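Putative diflavin flavoprotein A 3 (Nostoc sp., PDB 3FNI) probably mediates electron transfer from NADH to oxygen, reducing it to water, and is represented here by its flavodoxin-like domain. Local coordinates at residues A[116-121]-A[141-146]; A[90-95]-A[104-109]; A[35-40]-A[51-56]. All blocks are in the same frame, centred on the assembly; numbering follows the deposited sequence.

Contact 1: residues A[116-121]-A[141-146]; sequences TTAFPA and TDLGQW
Ala118 and Leu143 mark the nearest backbone approach, 5.5 Å between CA of Ala118 and CA of Leu143, where segment 116-121, on the outermost strand of the sheet, passes helix 130-152. This is the flavodoxin-like fold, a parallel sheet with strand order 2-1-3-4-5 and helices packed against it; the contact joins its fifth strand to its last helix and buries 220 Å² in all. No hydrogen bond crosses between the segments, so the attachment is by side-chain packing. Leu143 and Trp146 lie three residues apart, hence on the same side of the helix, and their CA-CB bonds both point toward 116-121. With CG anti to the backbone N (chi1 -180°), Leu143 extends off the helix and its two branches divide the work. CD1 presses on CB of Ala118 at 3.4 Å, tighter than a usual van der Waals contact, while CD2 approaches CE1 of Phe119 more loosely, at 4.4 Å, reaching the ring obliquely. The small methyl of Ala118 fits this close approach, since the helix backbone is so near. Ala89 of the neighbouring strand also touches both Leu143 and Trp146, so the helix rests on two adjacent strands. Ala118 and Thr116 are themselves tied to Val90 by backbone hydrogen bonds. Nearer the start of the helix, OG1 of Thr141 bonds to the carbonyl O of Gly28, linking this helix to helix 18-31. Trp146 repeats the extended first torsion (chi1 -179°), which carries its indole toward strand 116-117. There OG1 of Thr116 sits 3.5 Å above the indole plane, displaced toward the rim, and its nearest ring atom is CZ2 of Trp146 at 3.8 Å.

Contact 2: residues A[90-95]-A[104-109]; sequences VGIFET and DPLLSK
Strand 89-93 runs beside helix 103-112, the CA atoms of Ile92 and Leu107 coming within 7.3 Å, in a beta-alpha-beta unit that continues to strand 116-117. The contact is carried by one isoleucine and two consecutive leucines. Ile92 reaches out by a straight outer chain (chi2 174°), placing CD1 at the helix surface. There CD1 of Ile92 meets CD1 of Leu107 at 3.4 Å, a tight carbon pair, the two side chains lying alongside and pointing opposite ways. The same Leu107 methyl also lies 3.8 Å from CB of Ile92, so it lies along the isoleucine rather than touching only its end. Leu106 also meets CD1, with its CG 4.0 Å away from Ile92 CD1. Leu107 has a first torsion of -128°, away from any staggered position, which fits a side chain under some strain. Ile103 and Phe110 of the same helix and Ile62 of strand 57-63 extend the patch round Ile92. With no hydrogen bond between the segments and only hydrocarbon surfaces meeting, cohesion here depends on shape fit and exclusion of water.

Contact 3: residues A[35-40]-A[51-56]; sequences GVDVVD and RELVGR
Leu53 is the first residue of 51-56 to meet strand 35-40, and it does so with both branches: CD2 of Leu53 lies 3.3 Å from CG2 of Val39, a tight pair, and CD1 of Leu53 lies 3.7 Å from CB of Asp37. Asp37 and Val39 are two residues apart on the strand, so they face the same side of the sheet. The arrangement belongs to a beta-alpha-beta crossover: strand 35-40 leads through helix 47-55 to strand 57-63, which lies beyond strand 6-11 in the sheet. Val54 follows Leu53 and touches Phe10 of that intervening strand. Arg56, the first residue to leave helical geometry, then turns back to Asp37. With CG tucked over the backbone, flanked by N and C (chi1 66°), the chain runs extended from CG to NE and carries the guanidinium to the carboxylate. The grip is end-on and two-pronged: NH2 of Arg56 bonds to OD2 of Asp37 at 3.0 Å and nearly straight (176°), and NH1 of Arg56 reaches OD1 of Asp37 at 3.3 Å. The two planes are inclined by 64°: both acceptors lie close to the guanidinium plane, whereas the donors approach from above the carboxylate plane. The strongest polar partner of Asp37 lies outside both segments: its OD1 is hydrogen-bonded to OG of Ser6. Replacing Asp37 by an alanine removes both carboxylate oxygens and would probably leave the Arg56 charge without its mate, its guanidinium freer to turn, and Ser6 without this partner. At a surface site, the salt bridge therefore supplements a small hydrophobic contact in joining the helix end to the edge strand.

All three contacts set a helix against the same parallel sheet, but at different depths. Contact 2 is buried and wholly apolar, contact 1 is partly buried and joins aliphatic and aromatic packing with a threonine hydroxyl lying over an indole, and contact 3 lies at the surface and alone has a salt bridge between its two segments. Contacts 1 and 2 share a border, since their strands 116-117 and 89-93 are neighbours: CZ of Phe119 packs 3.4 Å from CA of Gly91, and CB of Ala121 lies 3.4 Å from CD2 of Leu107. Contact 3 holds the other outermost strand; its centre is about 17 Å from the centres of both others, and it touches neither.

Contact 1: residues A[116-121]-A[141-146]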
loop_
_atom_site.group_PDB
_atom_site.type_symbol
_atom_site.label_atom_id
_atom_site.label_comp_id
_atom_site.label_asym_id
_atom_site.label_seq_id
_atom_site.Cartn_x
_atom_site.Cartn_y
_atom_site.Cartn_z
ATOM N N THR A 116 2.538 10.901 -5.140
ATOM C CA THR A 116 1.173 11.398 -5.256
ATOM C C THR A 116 0.253 10.483 -4.449
ATOM O O THR A 116 0.488 9.281 -4.366
ATOM C CB THR A 116 0.700 11.441 -6.726
ATOM O OG1 THR A 116 0.497 10.111 -7.203
ATOM C CG2 THR A 116 1.735 12.123 -7.600
ATOM N N THR A 117 -0.780 11.053 -3.832
ATOM C CA THR A 117 -1.709 10.249 -3.058
ATOM C C THR A 117 -2.592 9.501 -4.045
ATOM O O THR A 117 -3.301 10.116 -4.844
ATOM C CB THR A 117 -2.590 11.115 -2.144
ATOM O OG1 THR A 117 -3.558 11.821 -2.933
ATOM C CG2 THR A 117 -1.741 12.107 -1.397
ATOM N N ALA A 118 -2.521 8.174 -3.989
ATOM C CA ALA A 118 -3.280 7.295 -4.877
ATOM C C ALA A 118 -4.784 7.464 -4.736
ATOM O O ALA A 118 -5.526 7.442 -5.721
ATOM C CB ALA A 118 -2.897 5.855 -4.618
ATOM N N PHE A 119 -5.228 7.623 -3.499
ATOM C CA PHE A 119 -6.632 7.800 -3.201
ATOM C C PHE A 119 -6.693 8.310 -1.769
ATOM O O PHE A 119 -5.690 8.253 -1.044
ATOM C CB PHE A 119 -7.381 6.458 -3.341
ATOM C CG PHE A 119 -6.641 5.279 -2.757
ATOM C CD1 PHE A 119 -6.012 4.349 -3.587
ATOM C CD2 PHE A 119 -6.538 5.118 -1.374
ATOM C CE1 PHE A 119 -5.296 3.291 -3.050
ATOM C CE2 PHE A 119 -5.822 4.061 -0.833
ATOM C CZ PHE A 119 -5.197 3.142 -1.667
ATOM N N PRO A 120 -7.858 8.833 -1.347
ATOM C CA PRO A 120 -8.011 9.348 0.022
ATOM C C PRO A 120 -7.693 8.211 1.007
ATOM O O PRO A 120 -8.217 7.111 0.864
ATOM C CB PRO A 120 -9.484 9.764 0.073
ATOM C CG PRO A 120 -9.819 10.071 -1.393
ATOM C CD PRO A 120 -9.114 8.958 -2.114
ATOM N N ALA A 121 -6.834 8.467 1.990
ATOM C CA ALA A 121 -6.484 7.429 2.960
ATOM C C ALA A 121 -7.742 6.782 3.529
ATOM O O ALA A 121 -8.587 7.467 4.104
ATOM C CB ALA A 121 -5.647 8.017 4.091
ATOM N N THR A 141 -9.023 0.256 -8.047
ATOM C CA THR A 141 -9.244 0.519 -9.458
ATOM C C THR A 141 -8.621 1.856 -9.833
ATOM O O THR A 141 -7.915 1.958 -10.832
ATOM C CB THR A 141 -10.747 0.557 -9.773
ATOM O OG1 THR A 141 -11.297 -0.753 -9.609
ATOM C CG2 THR A 141 -10.992 1.031 -11.189
ATOM N N ASP A 142 -8.888 2.879 -9.023
ATOM C CA ASP A 142 -8.357 4.211 -9.269
ATOM C C ASP A 142 -6.845 4.203 -9.429
ATOM O O ASP A 142 -6.313 4.824 -10.344
ATOM C CB ASP A 142 -8.737 5.157 -8.124
ATOM C CG ASP A 142 -10.158 5.661 -8.230
ATOM O OD1 ASP A 142 -10.948 5.071 -9.001
ATOM O OD2 ASP A 142 -10.492 6.645 -7.532
ATOM N N LEU A 143 -6.159 3.508 -8.527
ATOM C CA LEU A 143 -4.708 3.424 -8.572
ATOM C C LEU A 143 -4.273 2.648 -9.800
ATOM O O LEU A 143 -3.317 3.021 -10.469
ATOM C CB LEU A 143 -4.171 2.736 -7.313
ATOM C CG LEU A 143 -2.644 2.606 -7.253
ATOM C CD1 LEU A 143 -2.001 3.991 -7.370
ATOM C CD2 LEU A 143 -2.226 1.916 -5.938
ATOM N N GLY A 144 -4.987 1.562 -10.087
ATOM C CA GLY A 144 -4.674 0.750 -11.248
ATOM C C GLY A 144 -4.802 1.561 -12.526
ATOM O O GLY A 144 -4.000 1.400 -13.445
ATOM N N GLN A 145 -5.809 2.432 -12.581
ATOM C CA GLN A 145 -6.026 3.274 -13.753
ATOM C C GLN A 145 -4.921 4.318 -13.841
ATOM O O GLN A 145 -4.438 4.633 -14.925
ATOM C CB GLN A 145 -7.389 3.970 -13.680
ATOM C CG GLN A 145 -8.581 3.014 -13.693
ATOM C CD GLN A 145 -9.916 3.738 -13.716
ATOM O OE1 GLN A 145 -10.279 4.426 -12.766
ATOM N NE2 GLN A 145 -10.650 3.589 -14.810
ATOM N N TRP A 146 -4.525 4.851 -12.690
ATOM C CA TRP A 146 -3.473 5.848 -12.643
ATOM C C TRP A 146 -2.177 5.225 -13.166
ATOM O O TRP A 146 -1.481 5.825 -13.986
ATOM C CB TRP A 146 -3.283 6.344 -11.212
ATOM C CG TRP A 146 -2.231 7.394 -11.084
ATOM C CD1 TRP A 146 -2.394 8.749 -11.201
ATOM C CD2 TRP A 146 -0.836 7.178 -10.831
ATOM N NE1 TRP A 146 -1.186 9.386 -11.033
ATOM C CE2 TRP A 146 -0.215 8.447 -10.803
ATOM C CE3 TRP A 146 -0.053 6.034 -10.621
ATOM C CZ2 TRP A 146 1.153 8.603 -10.577
ATOM C CZ3 TRP A 146 1.311 6.188 -10.397
ATOM C CH2 TRP A 146 1.898 7.466 -10.375
#

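Contact 2: residues A[90-95]-A[104-109]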
loop_
_atom_site.group_PDB
_atom_site.type_symbol
_atom_site.label_atom_id
_atom_site.label_comp_id
_atom_site.label_asym_id
_atom_site.label_seq_id
_atom_site.Cartn_x
_atom_site.Cartn_y
_atom_site.Cartn_z
ATOM N N VAL A 90 0.986 6.474 -3.974
ATOM C CA VAL A 90 0.812 5.625 -2.807
ATOM C C VAL A 90 -0.498 5.878 -2.060
ATOM O O VAL A 90 -0.912 7.025 -1.877
ATOM C CB VAL A 90 2.024 5.808 -1.836
ATOM C CG1 VAL A 90 1.973 7.190 -1.192
ATOM C CG2 VAL A 90 2.053 4.702 -0.788
ATOM N N GLY A 91 -1.146 4.785 -1.654
ATOM C CA GLY A 91 -2.389 4.860 -0.903
ATOM C C GLY A 91 -2.208 4.115 0.411
ATOM O O GLY A 91 -1.467 3.137 0.460
ATOM N N ILE A 92 -2.888 4.552 1.467
ATOM C CA ILE A 92 -2.742 3.923 2.779
ATOM C C ILE A 92 -4.076 3.629 3.468
ATOM O O ILE A 92 -4.997 4.445 3.431
ATOM C CB ILE A 92 -1.876 4.823 3.711
ATOM C CG1 ILE A 92 -0.478 5.004 3.089
ATOM C CG2 ILE A 92 -1.790 4.212 5.112
ATOM C CD1 ILE A 92 0.439 5.982 3.821
ATOM N N PHE A 93 -4.175 2.462 4.103
ATOM C CA PHE A 93 -5.399 2.099 4.803
ATOM C C PHE A 93 -5.172 1.696 6.246
ATOM O O PHE A 93 -4.099 1.200 6.606
ATOM C CB PHE A 93 -6.136 0.973 4.063
ATOM C CG PHE A 93 -5.402 -0.344 4.038
ATOM C CD1 PHE A 93 -5.554 -1.269 5.069
ATOM C CD2 PHE A 93 -4.580 -0.674 2.964
ATOM C CE1 PHE A 93 -4.907 -2.502 5.025
ATOM C CE2 PHE A 93 -3.927 -1.907 2.912
ATOM C CZ PHE A 93 -4.092 -2.820 3.942
ATOM N N GLU A 94 -6.193 1.949 7.069
ATOM C CA GLU A 94 -6.189 1.593 8.483
ATOM C C GLU A 94 -6.667 0.152 8.510
ATOM O O GLU A 94 -7.287 -0.307 7.555
ATOM C CB GLU A 94 -7.170 2.455 9.288
ATOM C CG GLU A 94 -6.815 3.916 9.403
ATOM C CD GLU A 94 -7.591 4.618 10.521
ATOM O OE1 GLU A 94 -8.699 4.165 10.863
ATOM O OE2 GLU A 94 -7.097 5.628 11.050
ATOM N N THR A 95 -6.411 -0.556 9.603
ATOM C CA THR A 95 -6.801 -1.960 9.679
ATOM C C THR A 95 -8.038 -2.262 10.510
ATOM O O THR A 95 -8.678 -3.291 10.308
ATOM C CB THR A 95 -5.658 -2.806 10.249
ATOM O OG1 THR A 95 -5.490 -2.488 11.637
ATOM C CG2 THR A 95 -4.357 -2.521 9.497
ATOM N N ASP A 104 -1.781 9.395 9.712
ATOM C CA ASP A 104 -1.408 10.722 9.229
ATOM C C ASP A 104 0.082 10.989 9.131
ATOM O O ASP A 104 0.551 11.488 8.111
ATOM C CB ASP A 104 -2.081 11.785 10.083
ATOM C CG ASP A 104 -3.578 11.787 9.897
ATOM O OD1 ASP A 104 -4.033 12.061 8.761
ATOM O OD2 ASP A 104 -4.296 11.503 10.872
ATOM N N PRO A 105 0.845 10.676 10.193
ATOM C CA PRO A 105 2.290 10.898 10.166
ATOM C C PRO A 105 2.948 10.229 8.961
ATOM O O PRO A 105 3.848 10.792 8.344
ATOM C CB PRO A 105 2.747 10.297 11.489
ATOM C CG PRO A 105 1.599 10.619 12.389
ATOM C CD PRO A 105 0.411 10.256 11.537
ATOM N N LEU A 106 2.486 9.034 8.623
ATOM C CA LEU A 106 3.043 8.307 7.498
ATOM C C LEU A 106 2.586 8.908 6.165
ATOM O O LEU A 106 3.340 8.951 5.198
ATOM C CB LEU A 106 2.636 6.836 7.575
ATOM C CG LEU A 106 3.342 5.938 6.561
ATOM C CD1 LEU A 106 4.841 5.982 6.811
ATOM C CD2 LEU A 106 2.818 4.514 6.675
ATOM N N LEU A 107 1.336 9.354 6.128
ATOM C CA LEU A 107 0.760 9.973 4.942
ATOM C C LEU A 107 1.616 11.178 4.551
ATOM O O LEU A 107 1.944 11.365 3.381
ATOM C CB LEU A 107 -0.668 10.421 5.260
ATOM C CG LEU A 107 -1.830 10.004 4.356
ATOM C CD1 LEU A 107 -1.650 8.601 3.856
ATOM C CD2 LEU A 107 -3.135 10.137 5.139
ATOM N N SER A 108 1.989 11.976 5.550
ATOM C CA SER A 108 2.799 13.175 5.339
ATOM C C SER A 108 4.241 12.869 4.934
ATOM O O SER A 108 4.872 13.652 4.227
ATOM C CB SER A 108 2.797 14.042 6.604
ATOM O OG SER A 108 1.483 14.470 6.937
ATOM N N LYS A 109 4.772 11.742 5.389
ATOM C CA LYS A 109 6.130 11.388 5.018
ATOM C C LYS A 109 6.212 11.097 3.525
ATOM O O LYS A 109 7.191 11.451 2.883
ATOM C CB LYS A 109 6.615 10.176 5.809
ATOM C CG LYS A 109 6.925 10.487 7.250
ATOM C CD LYS A 109 7.626 9.327 7.913
ATOM C CE LYS A 109 7.983 9.669 9.345
ATOM N NZ LYS A 109 8.886 8.646 9.940
#

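Contact 3: residues A[35-40]-A[51-56]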
loop_
_atom_site.group_PDB
_atom_site.type_symbol
_atom_site.label_atom_id
_atom_site.label_comp_id
_atom_site.label_asym_id
_atom_site.label_seq_id
_atom_site.Cartn_x
_atom_site.Cartn_y
_atom_site.Cartn_z
ATOM N N GLY A 35 -0.550 -5.656 -12.568
ATOM C CA GLY A 35 -0.070 -6.675 -11.650
ATOM C C GLY A 35 0.077 -6.197 -10.217
ATOM O O GLY A 35 -0.064 -5.012 -9.936
ATOM N N VAL A 36 0.370 -7.118 -9.305
ATOM C CA VAL A 36 0.525 -6.758 -7.904
ATOM C C VAL A 36 1.487 -7.692 -7.162
ATOM O O VAL A 36 1.545 -8.887 -7.450
ATOM C CB VAL A 36 -0.854 -6.775 -7.190
ATOM C CG1 VAL A 36 -1.421 -8.175 -7.194
ATOM C CG2 VAL A 36 -0.725 -6.256 -5.781
ATOM N N ASP A 37 2.256 -7.129 -6.232
ATOM C CA ASP A 37 3.187 -7.907 -5.420
ATOM C C ASP A 37 2.847 -7.661 -3.954
ATOM O O ASP A 37 2.857 -6.523 -3.481
ATOM C CB ASP A 37 4.645 -7.513 -5.700
ATOM C CG ASP A 37 5.108 -7.919 -7.097
ATOM O OD1 ASP A 37 4.792 -7.206 -8.072
ATOM O OD2 ASP A 37 5.781 -8.959 -7.225
ATOM N N VAL A 38 2.540 -8.731 -3.237
ATOM C CA VAL A 38 2.167 -8.614 -1.836
ATOM C C VAL A 38 3.315 -8.966 -0.897
ATOM O O VAL A 38 3.984 -9.994 -1.054
ATOM C CB VAL A 38 0.963 -9.525 -1.513
ATOM C CG1 VAL A 38 0.432 -9.215 -0.127
ATOM C CG2 VAL A 38 -0.125 -9.335 -2.558
ATOM N N VAL A 39 3.527 -8.106 0.089
ATOM C CA VAL A 39 4.584 -8.304 1.058
ATOM C C VAL A 39 4.030 -8.194 2.472
ATOM O O VAL A 39 3.340 -7.233 2.801
ATOM C CB VAL A 39 5.699 -7.254 0.863
ATOM C CG1 VAL A 39 6.819 -7.477 1.864
ATOM C CG2 VAL A 39 6.234 -7.334 -0.553
ATOM N N ASP A 40 4.315 -9.194 3.298
ATOM C CA ASP A 40 3.861 -9.188 4.681
ATOM C C ASP A 40 4.912 -8.458 5.508
ATOM O O ASP A 40 6.067 -8.878 5.571
ATOM C CB ASP A 40 3.676 -10.622 5.189
ATOM C CG ASP A 40 3.407 -10.690 6.689
ATOM O OD1 ASP A 40 2.760 -9.776 7.234
ATOM O OD2 ASP A 40 3.835 -11.673 7.325
ATOM N N ARG A 51 14.084 -3.509 -1.398
ATOM C CA ARG A 51 14.390 -2.234 -2.053
ATOM C C ARG A 51 14.151 -2.384 -3.551
ATOM O O ARG A 51 13.679 -1.464 -4.213
ATOM C CB ARG A 51 15.855 -1.833 -1.852
ATOM C CG ARG A 51 16.266 -1.490 -0.438
ATOM C CD ARG A 51 17.585 -0.708 -0.441
ATOM N NE ARG A 51 17.975 -0.298 0.904
ATOM C CZ ARG A 51 18.339 -1.141 1.864
ATOM N NH1 ARG A 51 18.375 -2.446 1.627
ATOM N NH2 ARG A 51 18.645 -0.683 3.069
ATOM N N GLU A 52 14.504 -3.554 -4.074
ATOM C CA GLU A 52 14.341 -3.850 -5.485
ATOM C C GLU A 52 12.883 -3.929 -5.877
ATOM O O GLU A 52 12.504 -3.519 -6.974
ATOM C CB GLU A 52 14.972 -5.186 -5.832
ATOM C CG GLU A 52 16.469 -5.206 -5.902
ATOM C CD GLU A 52 16.946 -6.455 -6.593
ATOM O OE1 GLU A 52 16.735 -7.560 -6.039
ATOM O OE2 GLU A 52 17.509 -6.334 -7.702
ATOM N N LEU A 53 12.072 -4.495 -4.990
ATOM C CA LEU A 53 10.653 -4.635 -5.267
ATOM C C LEU A 53 10.005 -3.269 -5.336
ATOM O O LEU A 53 9.305 -2.955 -6.297
ATOM C CB LEU A 53 9.978 -5.487 -4.191
ATOM C CG LEU A 53 8.451 -5.428 -4.072
ATOM C CD1 LEU A 53 7.772 -5.486 -5.435
ATOM C CD2 LEU A 53 8.014 -6.591 -3.211
ATOM N N VAL A 54 10.239 -2.461 -4.310
ATOM C CA VAL A 54 9.678 -1.120 -4.275
ATOM C C VAL A 54 10.154 -0.373 -5.511
ATOM O O VAL A 54 9.391 0.368 -6.134
ATOM C CB VAL A 54 10.132 -0.362 -3.010
ATOM C CG1 VAL A 54 9.712 1.096 -3.098
ATOM C CG2 VAL A 54 9.518 -1.015 -1.771
ATOM N N GLY A 55 11.418 -0.590 -5.858
ATOM C CA GLY A 55 12.006 0.055 -7.014
ATOM C C GLY A 55 11.308 -0.220 -8.336
ATOM O O GLY A 55 11.263 0.651 -9.208
ATOM N N ARG A 56 10.767 -1.423 -8.502
ATOM C CA ARG A 56 10.088 -1.741 -9.751
ATOM C C ARG A 56 8.566 -1.619 -9.688
ATOM O O ARG A 56 7.871 -2.053 -10.606
ATOM C CB ARG A 56 10.493 -3.131 -10.244
ATOM C CG ARG A 56 10.047 -4.265 -9.366
ATOM C CD ARG A 56 10.343 -5.600 -10.035
ATOM N NE ARG A 56 10.002 -6.729 -9.179
ATOM C CZ ARG A 56 8.761 -7.101 -8.874
ATOM N NH1 ARG A 56 7.715 -6.444 -9.350
ATOM N NH2 ARG A 56 8.571 -8.135 -8.076
#